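Local coordinates for protein diaminopimelate decarboxylase (Aquifex aeolicus, PDB 2P3E) that probably catalyses the pyridoxal-phosphate-dependent decarboxylation of meso-diaminopimelate to L-lysine, the last step of lysine biosynthesis by the diaminopimelate pathway, at residues B[98-101]-B[102-105]; B[127-131]-B[132-136]. One frame throughout, in Å; residues are numbered along the deposited sequence.

Overall arrangement
Both contacts are local, within single connections of the TIM-barrel-like domain, about 20 Å apart between centres. Contact 1 is an alpha-to-beta link. It leads from helix 88-96 into strand 104-106 and is only partly buried. Contact 2 is a beta-to-alpha link. It leads from strand 126-129 into helix 132-145, is mostly buried and meets the second subunit. The two strands are parallel neighbours in the barrel sheet, and Val105 CB packs 4.1 Å from Asn128 ND2. Contact 1 relies on backbone turn bonds, prolines and an arginine. Contact 2 relies on side-chain oxygens that take up backbone N-H groups at a helix start. It lies at the C-terminal ends of the barrel strands, the side where the cofactor binds in this fold.

Contact 1: residues B[98-101]-B[102-105]; sequences GIPP and ERIV
Two successive turn bonds, from Arg103 N to Pro100 O (2.8 Å) and from Ile104 N to Pro101 O (3.1 Å), wind the chain through a single 3-10 turn. Each bond spans three residues. The turn belongs to an alpha-to-beta loop of the TIM-barrel-like domain. Helix 88-96 ends in a Schellman motif with Gly98 at positive phi, and the chain enters strand 104-106 just after the turn.

The side chains fold round the turn. The Arg103 chain is bent at chi3 (-50°), which brings the guanidinium back to Pro100, whose CD sits 3.6 Å above the guanidinium plane, over its centre. The same guanidinium is fixed from outside the turn: NH2 bonds to Ala81 O, and weakly to Gly77 O.

On the buried side, Ile99 CG2 meets Ile104 CG1 at 3.8 Å, a plain apolar contact. Ile104 also packs against the turn backbone, with CD1 3.7 Å from Ile99 O. Leu91 and Ala94 of helix 88-96 and Ile85 of strand 82-85 continue this apolar layer.

The outer side is more polar. Glu102 runs side by side with Pro101. A bend at chi2 (83°) turns its carboxylate back along the prolines, where OE1 rests 3.4 Å from Pro100 CB.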
ATOM      1  N   GLY B  98     -13.611  10.080  20.848  1.00 22.25           N
ATOM      2  CA  GLY B  98     -13.954  10.286  22.254  1.00 21.69           C
ATOM      3  C   GLY B  98     -12.959   9.721  23.257  1.00 21.93           C
ATOM      4  O   GLY B  98     -13.217   9.743  24.466  1.00 21.79           O
ATOM      5  N   ILE B  99     -11.818   9.219  22.776  1.00 20.41           N
ATOM      6  CA  ILE B  99     -10.774   8.738  23.690  1.00 20.24           C
ATOM      7  C   ILE B  99     -10.013   9.923  24.300  1.00 20.37           C
ATOM      8  O   ILE B  99      -9.405  10.696  23.574  1.00 20.41           O
ATOM      9  CB  ILE B  99      -9.827   7.722  22.987  1.00 19.44           C
ATOM     10  CG1 ILE B  99     -10.647   6.488  22.555  1.00 19.07           C
ATOM     11  CG2 ILE B  99      -8.650   7.335  23.910  1.00 19.29           C
ATOM     12  CD1 ILE B  99      -9.897   5.409  21.816  1.00 19.90           C
ATOM     13  N   PRO B 100     -10.086  10.086  25.638  1.00 21.46           N
ATOM     14  CA  PRO B 100      -9.379  11.178  26.309  1.00 22.05           C
ATOM     15  C   PRO B 100      -7.844  11.013  26.286  1.00 22.72           C
ATOM     16  O   PRO B 100      -7.345   9.885  26.406  1.00 21.77           O
ATOM     17  CB  PRO B 100      -9.896  11.097  27.744  1.00 22.51           C
ATOM     18  CG  PRO B 100     -10.333   9.701  27.931  1.00 22.00           C
ATOM     19  CD  PRO B 100     -10.846   9.254  26.592  1.00 21.16           C
ATOM     20  N   PRO B 101      -7.103  12.127  26.104  1.00 23.02           N
ATOM     21  CA  PRO B 101      -5.628  12.116  26.095  1.00 22.99           C
ATOM     22  C   PRO B 101      -5.001  11.473  27.327  1.00 22.29           C
ATOM     23  O   PRO B 101      -3.890  10.979  27.247  1.00 21.44           O
ATOM     24  CB  PRO B 101      -5.258  13.607  26.020  1.00 22.76           C
ATOM     25  CG  PRO B 101      -6.507  14.339  26.349  1.00 24.26           C
ATOM     26  CD  PRO B 101      -7.616  13.485  25.853  1.00 23.97           C
ATOM     27  N   GLU B 102      -5.714  11.483  28.452  1.00 22.06           N
ATOM     28  CA  GLU B 102      -5.285  10.757  29.650  1.00 22.03           C
ATOM     29  C   GLU B 102      -5.189   9.233  29.443  1.00 20.56           C
ATOM     30  O   GLU B 102      -4.585   8.527  30.257  1.00 20.29           O
ATOM     31  CB  GLU B 102      -6.195  11.101  30.839  1.00 23.27           C
ATOM     32  CG  GLU B 102      -6.145  12.591  31.261  1.00 26.25           C
ATOM     33  CD  GLU B 102      -7.051  13.498  30.448  0.60 29.33           C
ATOM     34  OE1 GLU B 102      -7.745  13.001  29.546  1.00 30.64           O
ATOM     35  OE2 GLU B 102      -7.073  14.723  30.713  1.00 33.00           O
ATOM     36  N   ARG B 103      -5.786   8.720  28.363  1.00 19.10           N
ATOM     37  CA  ARG B 103      -5.663   7.294  28.023  1.00 17.35           C
ATOM     38  C   ARG B 103      -4.897   7.087  26.694  1.00 16.74           C
ATOM     39  O   ARG B 103      -4.965   6.025  26.093  1.00 15.00           O
ATOM     40  CB  ARG B 103      -7.034   6.638  27.952  1.00 17.88           C
ATOM     41  CG  ARG B 103      -7.895   6.770  29.241  1.00 19.14           C
ATOM     42  CD  ARG B 103      -8.976   5.684  29.338  1.00 20.56           C
ATOM     43  NE  ARG B 103      -9.786   5.562  28.114  1.00 21.93           N
ATOM     44  CZ  ARG B 103     -11.079   5.895  27.991  0.50 23.02           C
ATOM     45  NH1 ARG B 103     -11.761   6.383  29.036  1.00 24.92           N
ATOM     46  NH2 ARG B 103     -11.703   5.721  26.817  1.00 19.32           N
ATOM     47  N   ILE B 104      -4.157   8.102  26.255  1.00 16.37           N
ATOM     48  CA  ILE B 104      -3.426   8.025  24.984  1.00 15.55           C
ATOM     49  C   ILE B 104      -1.916   7.969  25.209  1.00 16.00           C
ATOM     50  O   ILE B 104      -1.358   8.802  25.950  1.00 15.70           O
ATOM     51  CB  ILE B 104      -3.798   9.214  24.055  1.00 16.19           C
ATOM     52  CG1 ILE B 104      -5.300   9.175  23.740  1.00 15.32           C
ATOM     53  CG2 ILE B 104      -2.879   9.271  22.787  1.00 13.76           C
ATOM     54  CD1 ILE B 104      -5.780  10.303  22.820  1.00 18.71           C
ATOM     55  N   VAL B 105      -1.267   6.975  24.585  1.00 15.47           N
ATOM     56  CA  VAL B 105       0.190   6.858  24.601  1.00 15.34           C
ATOM     57  C   VAL B 105       0.731   6.922  23.157  1.00 15.97           C
ATOM     58  O   VAL B 105       0.099   6.420  22.231  1.00 14.94           O
ATOM     59  CB  VAL B 105       0.679   5.569  25.330  1.00 15.83           C
ATOM     60  CG1 VAL B 105       0.262   5.585  26.821  1.00 15.23           C
ATOM     61  CG2 VAL B 105       0.144   4.298  24.639  1.00 14.05           C
TER

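Contact 2: residues B[127-131]-B[132-136]; sequences FNVES and RQELD
Glu134 leaves its helix fully extended, with CG anti to the backbone N (chi1 -179°), and carries its carboxylate back to Glu130, while Ser131 turns OG between its own N and carbonyl carbon (chi1 63°) to face the helix start. Ser131 is the N-cap of helix 132-145. Its OG accepts from Glu134 N at 3.2 Å, and its carbonyl O takes the first helical bond, from Leu135 N at 3.2 Å. Glu134 is the third residue of the helix. Its OE1 accepts from Glu130 N at 2.9 Å, and the N-H comes from above the carboxylate plane, 50° out of it. A classic capping box would use the N-H of the N-cap itself; here the residue before it is held.

The Glu134 chain passes Val129, running the opposite way, with OE2 3.7 Å from Val129 CG2. OE2 also makes a salt bridge with Lys111. An alanine here would remove the carboxylate and would probably leave Glu130 N and Lys111 without this partner, loosening the tie between the end of strand 126-129 and the first helical turn.

Beside this polar corner, Val129 CG1 packs on Leu135 CD2 at 3.8 Å. Both residues continue onto Ile151 of strand 149-156, the next strand of this beta-alpha-beta unit. Leu135 also meets Tyr189 and Ala190 of helix 183-191, while Glu130 O accepts from Lys299 of the second subunit.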
ATOM      1  N   PHE B 127       4.580   9.848  26.269  1.00 15.14           N
ATOM      2  CA  PHE B 127       5.379   9.599  25.068  1.00 15.72           C
ATOM      3  C   PHE B 127       6.326   8.415  25.301  1.00 15.70           C
ATOM      4  O   PHE B 127       7.130   8.413  26.260  1.00 15.74           O
ATOM      5  CB  PHE B 127       6.218  10.826  24.713  1.00 15.76           C
ATOM      6  CG  PHE B 127       5.414  12.005  24.259  1.00 15.98           C
ATOM      7  CD1 PHE B 127       5.157  12.210  22.905  1.00 15.43           C
ATOM      8  CD2 PHE B 127       4.880  12.897  25.194  1.00 18.05           C
ATOM      9  CE1 PHE B 127       4.391  13.312  22.490  1.00 14.80           C
ATOM     10  CE2 PHE B 127       4.117  14.001  24.788  1.00 16.49           C
ATOM     11  CZ  PHE B 127       3.880  14.207  23.439  1.00 15.67           C
ATOM     12  N   ASN B 128       6.222   7.404  24.444  1.00 15.52           N
ATOM     13  CA  ASN B 128       7.192   6.310  24.427  1.00 15.53           C
ATOM     14  C   ASN B 128       8.319   6.663  23.474  1.00 16.96           C
ATOM     15  O   ASN B 128       8.184   6.574  22.243  1.00 15.97           O
ATOM     16  CB  ASN B 128       6.524   4.965  24.089  1.00 15.11           C
ATOM     17  CG  ASN B 128       5.550   4.528  25.163  1.00 16.14           C
ATOM     18  OD1 ASN B 128       5.812   4.704  26.360  1.00 17.84           O
ATOM     19  ND2 ASN B 128       4.428   3.955  24.754  1.00 15.44           N
ATOM     20  N   VAL B 129       9.435   7.075  24.075  1.00 17.62           N
ATOM     21  CA  VAL B 129      10.506   7.732  23.381  1.00 19.47           C
ATOM     22  C   VAL B 129      11.457   6.731  22.738  1.00 20.36           C
ATOM     23  O   VAL B 129      11.873   5.737  23.358  1.00 20.61           O
ATOM     24  CB  VAL B 129      11.253   8.751  24.309  1.00 19.15           C
ATOM     25  CG1 VAL B 129      12.440   9.332  23.615  1.00 20.92           C
ATOM     26  CG2 VAL B 129      10.313   9.898  24.716  1.00 20.99           C
ATOM     27  N   GLU B 130      11.798   7.043  21.491  1.00 21.48           N
ATOM     28  CA  GLU B 130      12.552   6.185  20.592  1.00 22.41           C
ATOM     29  C   GLU B 130      14.003   6.634  20.367  1.00 22.95           C
ATOM     30  O   GLU B 130      14.797   5.870  19.813  1.00 23.00           O
ATOM     31  CB  GLU B 130      11.816   6.099  19.247  1.00 23.00           C
ATOM     32  CG  GLU B 130      10.485   5.350  19.309  1.00 24.58           C
ATOM     33  CD  GLU B 130      10.636   3.834  19.442  1.00 28.74           C
ATOM     34  OE1 GLU B 130      11.776   3.310  19.380  1.00 29.08           O
ATOM     35  OE2 GLU B 130       9.594   3.171  19.600  1.00 30.54           O
ATOM     36  N   SER B 131      14.354   7.859  20.791  1.00 22.95           N
ATOM     37  CA  SER B 131      15.739   8.327  20.692  1.00 23.50           C
ATOM     38  C   SER B 131      16.074   9.436  21.690  1.00 23.95           C
ATOM     39  O   SER B 131      15.193  10.105  22.232  1.00 23.78           O
ATOM     40  CB  SER B 131      16.064   8.813  19.264  1.00 22.58           C
ATOM     41  OG  SER B 131      15.252   9.930  18.947  1.00 22.20           O
ATOM     42  N   ARG B 132      17.366   9.631  21.912  1.00 24.78           N
ATOM     43  CA  ARG B 132      17.839  10.719  22.756  1.00 25.37           C
ATOM     44  C   ARG B 132      17.588  12.099  22.135  1.00 25.47           C
ATOM     45  O   ARG B 132      17.300  13.064  22.842  1.00 25.75           O
ATOM     46  CB  ARG B 132      19.329  10.559  23.019  1.00 26.01           C
ATOM     47  CG  ARG B 132      19.842  11.528  24.077  1.00 28.71           C
ATOM     48  CD  ARG B 132      21.255  11.191  24.501  1.00 34.32           C
ATOM     49  NE  ARG B 132      21.311   9.990  25.341  1.00 38.58           N
ATOM     50  CZ  ARG B 132      22.325   9.701  26.152  1.00 39.13           C
ATOM     51  NH1 ARG B 132      23.361  10.530  26.242  1.00 39.42           N
ATOM     52  NH2 ARG B 132      22.299   8.594  26.881  1.00 41.28           N
ATOM     53  N   GLN B 133      17.727  12.202  20.813  1.00 25.23           N
ATOM     54  CA  GLN B 133      17.425  13.453  20.133  1.00 24.80           C
ATOM     55  C   GLN B 133      15.947  13.831  20.321  1.00 23.86           C
ATOM     56  O   GLN B 133      15.620  15.003  20.549  1.00 23.40           O
ATOM     57  CB  GLN B 133      17.825  13.379  18.658  1.00 24.99           C
ATOM     58  CG  GLN B 133      17.752  14.719  17.958  1.00 26.53           C
ATOM     59  CD  GLN B 133      18.416  14.720  16.601  1.00 28.12           C
ATOM     60  OE1 GLN B 133      18.603  13.670  15.977  1.00 27.09           O
ATOM     61  NE2 GLN B 133      18.792  15.913  16.136  1.00 28.08           N
ATOM     62  N   GLU B 134      15.073  12.823  20.275  1.00 22.68           N
ATOM     63  CA  GLU B 134      13.654  12.987  20.574  1.00 21.92           C
ATOM     64  C   GLU B 134      13.423  13.534  21.986  1.00 21.52           C
ATOM     65  O   GLU B 134      12.550  14.360  22.175  1.00 21.08           O
ATOM     66  CB  GLU B 134      12.874  11.673  20.355  1.00 21.71           C
ATOM     67  CG  GLU B 134      11.361  11.783  20.641  1.00 22.03           C
ATOM     68  CD  GLU B 134      10.617  10.449  20.567  1.00 22.12           C
ATOM     69  OE1 GLU B 134      11.161   9.490  19.973  1.00 21.30           O
ATOM     70  OE2 GLU B 134       9.492  10.355  21.127  1.00 21.05           O
ATOM     71  N   LEU B 135      14.196  13.065  22.967  1.00 20.91           N
ATOM     72  CA  LEU B 135      14.163  13.659  24.313  1.00 20.78           C
ATOM     73  C   LEU B 135      14.401  15.191  24.286  1.00 20.67           C
ATOM     74  O   LEU B 135      13.644  15.941  24.881  1.00 20.69           O
ATOM     75  CB  LEU B 135      15.172  12.967  25.242  1.00 20.30           C
ATOM     76  CG  LEU B 135      14.917  11.494  25.625  1.00 19.36           C
ATOM     77  CD1 LEU B 135      16.146  10.882  26.298  1.00 20.32           C
ATOM     78  CD2 LEU B 135      13.723  11.389  26.529  1.00 19.25           C
ATOM     79  N   ASP B 136      15.446  15.615  23.580  1.00 21.25           N
ATOM     80  CA  ASP B 136      15.831  17.023  23.443  1.00 21.85           C
ATOM     81  C   ASP B 136      14.744  17.837  22.737  1.00 22.31           C
ATOM     82  O   ASP B 136      14.373  18.940  23.185  1.00 21.82           O
ATOM     83  CB  ASP B 136      17.139  17.115  22.648  1.00 22.12           C
ATOM     84  CG  ASP B 136      18.336  16.630  23.432  1.00 23.27           C
ATOM     85  OD1 ASP B 136      18.321  16.743  24.667  1.00 24.71           O
ATOM     86  OD2 ASP B 136      19.303  16.134  22.812  1.00 25.59           O
TER